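Local coordinates for OBG-type G domain-containing protein (Pyrococcus horikoshii, PDB 2E87) that binds GDP in the crystal and is probably a GTP-binding protein of the Obg/NOG1 type, though its cellular role is unknown, at residues L243-S257 / E277-K289. Residues are numbered along the deposited sequence; the frame is centred on the assembly and turned at random.
Sequences LRYLGNLIIYIFDPS and EFKDLPFLVVINK. With GDP (guanosine-5'-diphosphate), chain F.
With chi1 at -74°, Ile250 places CG1 beside its backbone N and CG2 anti to it, so that the side chain packs against the rings of both Phe278 and Phe283. CB sits almost centrally over one face of Phe283, 3.9 Å from the ring centroid, with CG2 against the CD2-CE2 side; CD1 touches both rings, lying over a face of Phe278, 3.5 Å from its CG, in a second CH-pi contact. Arg244 CG meets the CD2-CE2 side of the Phe278 ring, while its guanidinium forms a long salt bridge with Glu277 (NH2 to OE1, 3.7 Å). Beyond this cluster, strands 249-254 and 283-287 run parallel, joined by six backbone hydrogen bonds from Ile250 N to Pro282 O through to Asn288 N to Phe254 O. Ile251 and Leu284 lie side by side on one sheet face, towards helix 323-350; on the other, Val285 CG1 abuts the Phe254 ring edge. The chain of Lys289, bent at chi2 (89°) and chi4, carries NZ above the carboxylate plane of Asp255 in a salt bridge, 2.8 Å from OD2. Asp255 OD1 closes an Asx turn with Ser257 N. Asn288 ND2 lies 3.3 Å from N7 of GDP; ND2 donates to Val178 O and OD1 accepts from Ala317 N, fixing the amide's rotation. This right-handed beta-alpha-beta crossover, with an Asn-Lys-x-Asp guanine-recognition motif after its second strand, is characteristic of P-loop GTPase domains.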
ATOM      1  N   LEU A 243       3.077  -4.112  10.947  1.00 33.72           N
ATOM      2  CA  LEU A 243       2.095  -5.108  11.398  1.00 36.13           C
ATOM      3  C   LEU A 243       1.238  -4.571  12.548  1.00 35.77           C
ATOM      4  O   LEU A 243       0.165  -5.094  12.810  1.00 40.59           O
ATOM      5  CB  LEU A 243       2.800  -6.418  11.809  1.00 33.65           C
ATOM      6  CG  LEU A 243       3.600  -7.131  10.697  1.00 39.24           C
ATOM      7  CD1 LEU A 243       4.289  -8.375  11.232  1.00 35.60           C
ATOM      8  CD2 LEU A 243       2.682  -7.503   9.552  1.00 34.32           C
ATOM      9  N   ARG A 244       1.707  -3.513  13.212  1.00 36.48           N
ATOM     10  CA  ARG A 244       0.969  -2.884  14.312  1.00 40.15           C
ATOM     11  C   ARG A 244      -0.372  -2.365  13.806  1.00 39.94           C
ATOM     12  O   ARG A 244      -1.356  -2.318  14.558  1.00 35.87           O
ATOM     13  CB  ARG A 244       1.717  -1.676  14.891  1.00 42.93           C
ATOM     14  CG  ARG A 244       3.078  -1.939  15.500  1.00 63.05           C
ATOM     15  CD  ARG A 244       3.674  -0.633  16.045  1.00 69.96           C
ATOM     16  NE  ARG A 244       5.038  -0.805  16.547  1.00 77.33           N
ATOM     17  CZ  ARG A 244       5.783   0.172  17.063  1.00 81.51           C
ATOM     18  NH1 ARG A 244       5.298   1.404  17.152  1.00 82.53           N
ATOM     19  NH2 ARG A 244       7.017  -0.083  17.483  1.00 79.58           N
ATOM     20  N   TYR A 245      -0.397  -1.956  12.542  1.00 30.26           N
ATOM     21  CA  TYR A 245      -1.603  -1.411  11.936  1.00 39.13           C
ATOM     22  C   TYR A 245      -2.528  -2.433  11.277  1.00 40.56           C
ATOM     23  O   TYR A 245      -3.631  -2.092  10.851  1.00 45.02           O
ATOM     24  CB  TYR A 245      -1.209  -0.338  10.928  1.00 40.04           C
ATOM     25  CG  TYR A 245      -0.371   0.746  11.553  1.00 45.27           C
ATOM     26  CD1 TYR A 245       0.851   1.104  11.011  1.00 45.51           C
ATOM     27  CD2 TYR A 245      -0.812   1.419  12.692  1.00 49.72           C
ATOM     28  CE1 TYR A 245       1.623   2.112  11.584  1.00 58.36           C
ATOM     29  CE2 TYR A 245      -0.058   2.424  13.271  1.00 58.54           C
ATOM     30  CZ  TYR A 245       1.160   2.768  12.713  1.00 63.30           C
ATOM     31  OH  TYR A 245       1.906   3.769  13.281  1.00 70.64           O
ATOM     32  N   LEU A 246      -2.072  -3.676  11.188  1.00 39.60           N
ATOM     33  CA  LEU A 246      -2.849  -4.761  10.599  1.00 38.54           C
ATOM     34  C   LEU A 246      -3.376  -5.703  11.690  1.00 41.00           C
ATOM     35  O   LEU A 246      -4.578  -5.970  11.770  1.00 41.60           O
ATOM     36  CB  LEU A 246      -1.975  -5.551   9.639  1.00 34.48           C
ATOM     37  CG  LEU A 246      -2.582  -6.771   8.963  1.00 37.97           C
ATOM     38  CD1 LEU A 246      -3.765  -6.390   8.085  1.00 28.65           C
ATOM     39  CD2 LEU A 246      -1.492  -7.405   8.128  1.00 35.54           C
ATOM     40  N   GLY A 247      -2.467  -6.190  12.532  1.00 39.56           N
ATOM     41  CA  GLY A 247      -2.836  -7.110  13.593  1.00 38.04           C
ATOM     42  C   GLY A 247      -3.684  -6.565  14.724  1.00 37.96           C
ATOM     43  O   GLY A 247      -3.496  -5.439  15.166  1.00 40.52           O
ATOM     44  N   ASN A 248      -4.622  -7.379  15.202  1.00 38.35           N
ATOM     45  CA  ASN A 248      -5.502  -6.983  16.302  1.00 37.24           C
ATOM     46  C   ASN A 248      -5.251  -7.915  17.477  1.00 41.97           C
ATOM     47  O   ASN A 248      -5.756  -7.707  18.575  1.00 46.23           O
ATOM     48  CB  ASN A 248      -6.958  -7.080  15.855  1.00 30.57           C
ATOM     49  CG  ASN A 248      -7.231  -6.254  14.619  1.00 35.82           C
ATOM     50  OD1 ASN A 248      -7.228  -5.030  14.676  1.00 37.47           O
ATOM     51  ND2 ASN A 248      -7.447  -6.916  13.488  1.00 32.62           N
ATOM     52  N   LEU A 249      -4.464  -8.953  17.216  1.00 39.53           N
ATOM     53  CA  LEU A 249      -4.102  -9.949  18.211  1.00 39.59           C
ATOM     54  C   LEU A 249      -2.845 -10.680  17.752  1.00 39.05           C
ATOM     55  O   LEU A 249      -2.711 -11.056  16.592  1.00 37.29           O
ATOM     56  CB  LEU A 249      -5.216 -10.978  18.414  1.00 36.88           C
ATOM     57  CG  LEU A 249      -4.785 -12.167  19.287  1.00 40.37           C
ATOM     58  CD1 LEU A 249      -4.493 -11.689  20.703  1.00 35.54           C
ATOM     59  CD2 LEU A 249      -5.874 -13.209  19.311  1.00 40.66           C
ATOM     60  N   ILE A 250      -1.925 -10.875  18.673  1.00 35.22           N
ATOM     61  CA  ILE A 250      -0.704 -11.564  18.352  1.00 34.29           C
ATOM     62  C   ILE A 250      -0.615 -12.875  19.105  1.00 32.66           C
ATOM     63  O   ILE A 250      -0.742 -12.898  20.324  1.00 33.78           O
ATOM     64  CB  ILE A 250       0.517 -10.699  18.708  1.00 40.47           C
ATOM     65  CG1 ILE A 250       0.658  -9.562  17.686  1.00 44.20           C
ATOM     66  CG2 ILE A 250       1.759 -11.554  18.752  1.00 34.61           C
ATOM     67  CD1 ILE A 250       1.863  -8.690  17.915  1.00 45.48           C
ATOM     68  N   ILE A 251      -0.437 -13.964  18.364  1.00 32.50           N
ATOM     69  CA  ILE A 251      -0.272 -15.292  18.950  1.00 32.73           C
ATOM     70  C   ILE A 251       1.220 -15.586  18.899  1.00 34.92           C
ATOM     71  O   ILE A 251       1.822 -15.587  17.830  1.00 40.08           O
ATOM     72  CB  ILE A 251      -0.984 -16.407  18.157  1.00 33.79           C
ATOM     73  CG1 ILE A 251      -2.499 -16.342  18.364  1.00 33.86           C
ATOM     74  CG2 ILE A 251      -0.494 -17.763  18.639  1.00 36.91           C
ATOM     75  CD1 ILE A 251      -3.273 -17.338  17.510  1.00 26.81           C
ATOM     76  N   TYR A 252       1.823 -15.820  20.054  1.00 34.77           N
ATOM     77  CA  TYR A 252       3.245 -16.106  20.094  1.00 33.61           C
ATOM     78  C   TYR A 252       3.448 -17.567  20.451  1.00 37.74           C
ATOM     79  O   TYR A 252       3.050 -18.008  21.532  1.00 32.93           O
ATOM     80  CB  TYR A 252       3.950 -15.241  21.132  1.00 30.00           C
ATOM     81  CG  TYR A 252       5.432 -15.229  20.910  1.00 31.17           C
ATOM     82  CD1 TYR A 252       6.020 -14.237  20.133  1.00 32.33           C
ATOM     83  CD2 TYR A 252       6.236 -16.269  21.379  1.00 29.48           C
ATOM     84  CE1 TYR A 252       7.374 -14.280  19.811  1.00 35.18           C
ATOM     85  CE2 TYR A 252       7.588 -16.318  21.067  1.00 37.20           C
ATOM     86  CZ  TYR A 252       8.151 -15.316  20.279  1.00 37.94           C
ATOM     87  OH  TYR A 252       9.484 -15.343  19.947  1.00 47.66           O
ATOM     88  N   ILE A 253       4.072 -18.308  19.543  1.00 36.38           N
ATOM     89  CA  ILE A 253       4.317 -19.719  19.766  1.00 36.80           C
ATOM     90  C   ILE A 253       5.732 -20.028  20.252  1.00 40.16           C
ATOM     91  O   ILE A 253       6.713 -19.599  19.640  1.00 38.72           O
ATOM     92  CB  ILE A 253       4.107 -20.545  18.484  1.00 34.11           C
ATOM     93  CG1 ILE A 253       2.717 -20.290  17.892  1.00 32.79           C
ATOM     94  CG2 ILE A 253       4.294 -22.019  18.802  1.00 30.88           C
ATOM     95  CD1 ILE A 253       2.454 -21.042  16.592  1.00 25.31           C
ATOM     96  N   PHE A 254       5.810 -20.770  21.355  1.00 39.87           N
ATOM     97  CA  PHE A 254       7.072 -21.239  21.933  1.00 41.21           C
ATOM     98  C   PHE A 254       7.149 -22.734  21.596  1.00 43.44           C
ATOM     99  O   PHE A 254       6.116 -23.392  21.486  1.00 45.87           O
ATOM    100  CB  PHE A 254       7.078 -21.145  23.463  1.00 38.23           C
ATOM    101  CG  PHE A 254       7.322 -19.771  24.005  1.00 40.09           C
ATOM    102  CD1 PHE A 254       6.262 -18.989  24.452  1.00 41.81           C
ATOM    103  CD2 PHE A 254       8.619 -19.273  24.110  1.00 36.92           C
ATOM    104  CE1 PHE A 254       6.491 -17.734  25.001  1.00 41.40           C
ATOM    105  CE2 PHE A 254       8.860 -18.026  24.653  1.00 37.79           C
ATOM    106  CZ  PHE A 254       7.797 -17.252  25.101  1.00 37.83           C
ATOM    107  N   ASP A 255       8.362 -23.259  21.439  1.00 41.66           N
ATOM    108  CA  ASP A 255       8.574 -24.685  21.177  1.00 42.45           C
ATOM    109  C   ASP A 255       9.479 -25.203  22.296  1.00 41.72           C
ATOM    110  O   ASP A 255      10.701 -25.196  22.175  1.00 38.17           O
ATOM    111  CB  ASP A 255       9.246 -24.913  19.814  1.00 39.41           C
ATOM    112  CG  ASP A 255       9.680 -26.369  19.612  1.00 44.72           C
ATOM    113  OD1 ASP A 255       9.263 -27.230  20.423  1.00 43.82           O
ATOM    114  OD2 ASP A 255      10.430 -26.660  18.648  1.00 44.35           O
ATOM    115  N   PRO A 256       8.885 -25.660  23.400  1.00 44.79           N
ATOM    116  CA  PRO A 256       9.649 -26.172  24.547  1.00 47.15           C
ATOM    117  C   PRO A 256      10.588 -27.340  24.252  1.00 45.87           C
ATOM    118  O   PRO A 256      11.514 -27.591  25.008  1.00 46.55           O
ATOM    119  CB  PRO A 256       8.560 -26.558  25.546  1.00 44.12           C
ATOM    120  CG  PRO A 256       7.421 -25.681  25.180  1.00 50.99           C
ATOM    121  CD  PRO A 256       7.442 -25.711  23.677  1.00 48.83           C
ATOM    122  N   SER A 257      10.340 -28.050  23.158  1.00 44.56           N
ATOM    123  CA  SER A 257      11.159 -29.194  22.774  1.00 41.50           C
ATOM    124  C   SER A 257      12.507 -28.746  22.190  1.00 47.94           C
ATOM    125  O   SER A 257      13.491 -29.493  22.199  1.00 48.98           O
ATOM    126  CB  SER A 257      10.423 -30.015  21.720  1.00 38.56           C
ATOM    127  OG  SER A 257      10.680 -29.488  20.420  1.00 42.37           O
ATOM    128  N   GLU A 277       7.650  -4.518  21.198  1.00 46.70           N
ATOM    129  CA  GLU A 277       7.428  -3.722  20.000  1.00 47.96           C
ATOM    130  C   GLU A 277       5.946  -3.530  19.712  1.00 48.41           C
ATOM    131  O   GLU A 277       5.577  -2.613  19.006  1.00 47.60           O
ATOM    132  CB  GLU A 277       8.093  -4.382  18.792  1.00 54.89           C
ATOM    133  CG  GLU A 277       9.599  -4.324  18.824  1.00 67.07           C
ATOM    134  CD  GLU A 277      10.128  -2.922  18.579  1.00 74.08           C
ATOM    135  OE1 GLU A 277       9.632  -1.968  19.216  1.00 73.83           O
ATOM    136  OE2 GLU A 277      11.048  -2.773  17.749  1.00 83.17           O
ATOM    137  N   PHE A 278       5.106  -4.394  20.264  1.00 45.36           N
ATOM    138  CA  PHE A 278       3.672  -4.315  20.041  1.00 42.96           C
ATOM    139  C   PHE A 278       2.897  -4.187  21.348  1.00 44.58           C
ATOM    140  O   PHE A 278       1.996  -4.976  21.610  1.00 45.70           O
ATOM    141  CB  PHE A 278       3.183  -5.562  19.280  1.00 38.29           C
ATOM    142  CG  PHE A 278       3.763  -5.705  17.886  1.00 39.59           C
ATOM    143  CD1 PHE A 278       4.959  -6.387  17.675  1.00 35.12           C
ATOM    144  CD2 PHE A 278       3.115  -5.150  16.785  1.00 40.10           C
ATOM    145  CE1 PHE A 278       5.500  -6.512  16.388  1.00 40.93           C
ATOM    146  CE2 PHE A 278       3.652  -5.273  15.499  1.00 39.27           C
ATOM    147  CZ  PHE A 278       4.844  -5.954  15.301  1.00 38.91           C
ATOM    148  N   LYS A 279       3.242  -3.186  22.151  1.00 47.94           N
ATOM    149  CA  LYS A 279       2.599  -2.944  23.447  1.00 52.98           C
ATOM    150  C   LYS A 279       1.090  -2.671  23.427  1.00 54.08           C
ATOM    151  O   LYS A 279       0.413  -2.869  24.446  1.00 50.54           O
ATOM    152  CB  LYS A 279       3.293  -1.781  24.158  1.00 57.86           C
ATOM    153  CG  LYS A 279       4.754  -2.029  24.492  1.00 66.35           C
ATOM    154  CD  LYS A 279       5.437  -0.769  25.023  1.00 72.75           C
ATOM    155  CE  LYS A 279       6.910  -1.027  25.340  1.00 78.96           C
ATOM    156  NZ  LYS A 279       7.674   0.237  25.593  1.00 84.26           N
ATOM    157  N   ASP A 280       0.561  -2.223  22.287  1.00 50.35           N
ATOM    158  CA  ASP A 280      -0.870  -1.919  22.190  1.00 52.85           C
ATOM    159  C   ASP A 280      -1.753  -3.020  21.615  1.00 50.43           C
ATOM    160  O   ASP A 280      -2.927  -2.795  21.339  1.00 46.98           O
ATOM    161  CB  ASP A 280      -1.094  -0.638  21.391  1.00 54.62           C
ATOM    162  CG  ASP A 280      -0.397   0.544  22.004  1.00 62.47           C
ATOM    163  OD1 ASP A 280      -0.671   0.853  23.190  1.00 65.08           O
ATOM    164  OD2 ASP A 280       0.433   1.156  21.297  1.00 60.50           O
ATOM    165  N   LEU A 281      -1.196  -4.206  21.423  1.00 49.33           N
ATOM    166  CA  LEU A 281      -1.994  -5.305  20.915  1.00 47.37           C
ATOM    167  C   LEU A 281      -2.006  -6.440  21.934  1.00 42.81           C
ATOM    168  O   LEU A 281      -0.993  -6.728  22.575  1.00 40.41           O
ATOM    169  CB  LEU A 281      -1.424  -5.840  19.597  1.00 44.11           C
ATOM    170  CG  LEU A 281      -1.299  -4.953  18.353  1.00 50.44           C
ATOM    171  CD1 LEU A 281      -0.675  -5.777  17.250  1.00 44.90           C
ATOM    172  CD2 LEU A 281      -2.663  -4.418  17.907  1.00 47.78           C
ATOM    173  N   PRO A 282      -3.162  -7.085  22.112  1.00 40.75           N
ATOM    174  CA  PRO A 282      -3.235  -8.204  23.063  1.00 42.48           C
ATOM    175  C   PRO A 282      -2.431  -9.395  22.540  1.00 43.81           C
ATOM    176  O   PRO A 282      -2.316  -9.591  21.321  1.00 43.56           O
ATOM    177  CB  PRO A 282      -4.730  -8.518  23.131  1.00 39.17           C
ATOM    178  CG  PRO A 282      -5.258  -7.991  21.789  1.00 45.06           C
ATOM    179  CD  PRO A 282      -4.499  -6.712  21.620  1.00 39.14           C
ATOM    180  N   PHE A 283      -1.875 -10.173  23.469  1.00 44.07           N
ATOM    181  CA  PHE A 283      -1.085 -11.369  23.157  1.00 40.83           C
ATOM    182  C   PHE A 283      -1.735 -12.646  23.699  1.00 45.97           C
ATOM    183  O   PHE A 283      -2.409 -12.650  24.734  1.00 47.31           O
ATOM    184  CB  PHE A 283       0.328 -11.280  23.744  1.00 39.62           C
ATOM    185  CG  PHE A 283       1.312 -10.528  22.891  1.00 36.04           C
ATOM    186  CD1 PHE A 283       1.206  -9.151  22.719  1.00 42.56           C
ATOM    187  CD2 PHE A 283       2.370 -11.195  22.290  1.00 34.75           C
ATOM    188  CE1 PHE A 283       2.148  -8.442  21.959  1.00 41.00           C
ATOM    189  CE2 PHE A 283       3.313 -10.507  21.530  1.00 35.64           C
ATOM    190  CZ  PHE A 283       3.203  -9.123  21.364  1.00 39.19           C
ATOM    191  N   LEU A 284      -1.524 -13.728  22.961  1.00 48.86           N
ATOM    192  CA  LEU A 284      -2.023 -15.044  23.310  1.00 44.16           C
ATOM    193  C   LEU A 284      -0.823 -15.960  23.130  1.00 44.16           C
ATOM    194  O   LEU A 284      -0.384 -16.219  22.007  1.00 42.46           O
ATOM    195  CB  LEU A 284      -3.143 -15.472  22.365  1.00 41.48           C
ATOM    196  CG  LEU A 284      -3.607 -16.922  22.562  1.00 41.18           C
ATOM    197  CD1 LEU A 284      -4.149 -17.100  23.983  1.00 42.13           C
ATOM    198  CD2 LEU A 284      -4.674 -17.273  21.529  1.00 41.54           C
ATOM    199  N   VAL A 285      -0.268 -16.416  24.243  1.00 42.27           N
ATOM    200  CA  VAL A 285       0.886 -17.297  24.208  1.00 39.21           C
ATOM    201  C   VAL A 285       0.444 -18.749  24.069  1.00 41.37           C
ATOM    202  O   VAL A 285      -0.431 -19.231  24.792  1.00 43.36           O
ATOM    203  CB  VAL A 285       1.715 -17.168  25.487  1.00 41.33           C
ATOM    204  CG1 VAL A 285       2.909 -18.087  25.406  1.00 36.52           C
ATOM    205  CG2 VAL A 285       2.142 -15.714  25.693  1.00 36.11           C
ATOM    206  N   VAL A 286       1.045 -19.441  23.118  1.00 43.20           N
ATOM    207  CA  VAL A 286       0.742 -20.830  22.885  1.00 41.97           C
ATOM    208  C   VAL A 286       2.038 -21.616  23.063  1.00 44.60           C
ATOM    209  O   VAL A 286       3.095 -21.202  22.573  1.00 44.36           O
ATOM    210  CB  VAL A 286       0.194 -21.034  21.448  1.00 44.13           C
ATOM    211  CG1 VAL A 286       0.400 -22.460  21.010  1.00 48.18           C
ATOM    212  CG2 VAL A 286      -1.299 -20.703  21.397  1.00 41.59           C
ATOM    213  N   ILE A 287       1.963 -22.730  23.785  1.00 43.29           N
ATOM    214  CA  ILE A 287       3.123 -23.602  23.998  1.00 42.82           C
ATOM    215  C   ILE A 287       2.882 -24.830  23.111  1.00 45.45           C
ATOM    216  O   ILE A 287       2.094 -25.717  23.455  1.00 45.03           O
ATOM    217  CB  ILE A 287       3.227 -24.017  25.476  1.00 41.58           C
ATOM    218  CG1 ILE A 287       3.334 -22.766  26.339  1.00 40.91           C
ATOM    219  CG2 ILE A 287       4.427 -24.903  25.694  1.00 43.48           C
ATOM    220  CD1 ILE A 287       3.641 -23.040  27.798  1.00 40.44           C
ATOM    221  N   ASN A 288       3.557 -24.863  21.964  1.00 44.99           N
ATOM    222  CA  ASN A 288       3.391 -25.928  20.976  1.00 43.09           C
ATOM    223  C   ASN A 288       4.271 -27.146  21.190  1.00 48.02           C
ATOM    224  O   ASN A 288       5.064 -27.187  22.122  1.00 49.96           O
ATOM    225  CB  ASN A 288       3.637 -25.353  19.579  1.00 46.52           C
ATOM    226  CG  ASN A 288       3.039 -26.209  18.469  1.00 50.36           C
ATOM    227  OD1 ASN A 288       1.930 -26.741  18.593  1.00 50.73           O
ATOM    228  ND2 ASN A 288       3.762 -26.319  17.364  1.00 44.52           N
ATOM    229  N   LYS A 289       4.130 -28.136  20.312  1.00 51.14           N
ATOM    230  CA  LYS A 289       4.900 -29.378  20.413  1.00 58.28           C
ATOM    231  C   LYS A 289       4.734 -30.095  21.771  1.00 56.61           C
ATOM    232  O   LYS A 289       5.674 -30.719  22.254  1.00 55.09           O
ATOM    233  CB  LYS A 289       6.403 -29.118  20.183  1.00 58.30           C
ATOM    234  CG  LYS A 289       6.878 -29.134  18.736  1.00 55.95           C
ATOM    235  CD  LYS A 289       6.787 -27.771  18.095  1.00 51.09           C
ATOM    236  CE  LYS A 289       7.379 -27.795  16.688  1.00 55.34           C
ATOM    237  NZ  LYS A 289       8.862 -27.935  16.684  1.00 49.99           N
TER
HETATM  238  PB  GDP F 400       7.065 -22.267  11.129  1.00 34.29           P
HETATM  239  O1B GDP F 400       8.419 -22.195  10.449  1.00 35.50           O
HETATM  240  O2B GDP F 400       7.082 -21.551  12.581  1.00 38.01           O
HETATM  241  O3B GDP F 400       5.817 -22.083  10.259  1.00 40.28           O
HETATM  242  O3A GDP F 400       6.981 -23.807  11.533  1.00 38.10           O
HETATM  243  PA  GDP F 400       6.133 -25.001  10.849  1.00 49.44           P
HETATM  244  O1A GDP F 400       4.670 -24.726  10.898  1.00 35.94           O
HETATM  245  O2A GDP F 400       6.630 -25.183   9.318  1.00 43.14           O
HETATM  246  O5' GDP F 400       6.447 -26.322  11.711  1.00 49.60           O
HETATM  247  C5' GDP F 400       7.858 -26.600  11.623  1.00 49.26           C
HETATM  248  C4' GDP F 400       8.103 -28.110  11.802  1.00 50.05           C
HETATM  249  O4' GDP F 400       7.538 -28.553  13.094  1.00 45.67           O
HETATM  250  C3' GDP F 400       7.403 -29.003  10.776  1.00 50.55           C
HETATM  251  O3' GDP F 400       7.957 -30.112  10.064  1.00 52.83           O
HETATM  252  C2' GDP F 400       6.014 -29.217  11.410  1.00 50.41           C
HETATM  253  O2' GDP F 400       5.494 -30.462  10.902  1.00 51.86           O
HETATM  254  C1' GDP F 400       6.460 -29.530  12.823  1.00 51.49           C
HETATM  255  N9  GDP F 400       5.390 -29.344  13.815  1.00 55.30           N
HETATM  256  C8  GDP F 400       4.436 -28.360  13.840  1.00 58.10           C
HETATM  257  N7  GDP F 400       3.652 -28.517  14.875  1.00 57.03           N
HETATM  258  C5  GDP F 400       4.053 -29.605  15.578  1.00 55.60           C
HETATM  259  C6  GDP F 400       3.596 -30.264  16.774  1.00 53.62           C
HETATM  260  O6  GDP F 400       2.626 -29.843  17.396  1.00 48.85           O
HETATM  261  N1  GDP F 400       4.278 -31.380  17.203  1.00 57.49           N
HETATM  262  C2  GDP F 400       5.378 -31.860  16.499  1.00 57.60           C
HETATM  263  N2  GDP F 400       6.036 -32.972  16.949  1.00 61.75           N
HETATM  264  N3  GDP F 400       5.802 -31.262  15.394  1.00 56.93           N
HETATM  265  C4  GDP F 400       5.180 -30.147  14.905  1.00 58.50           C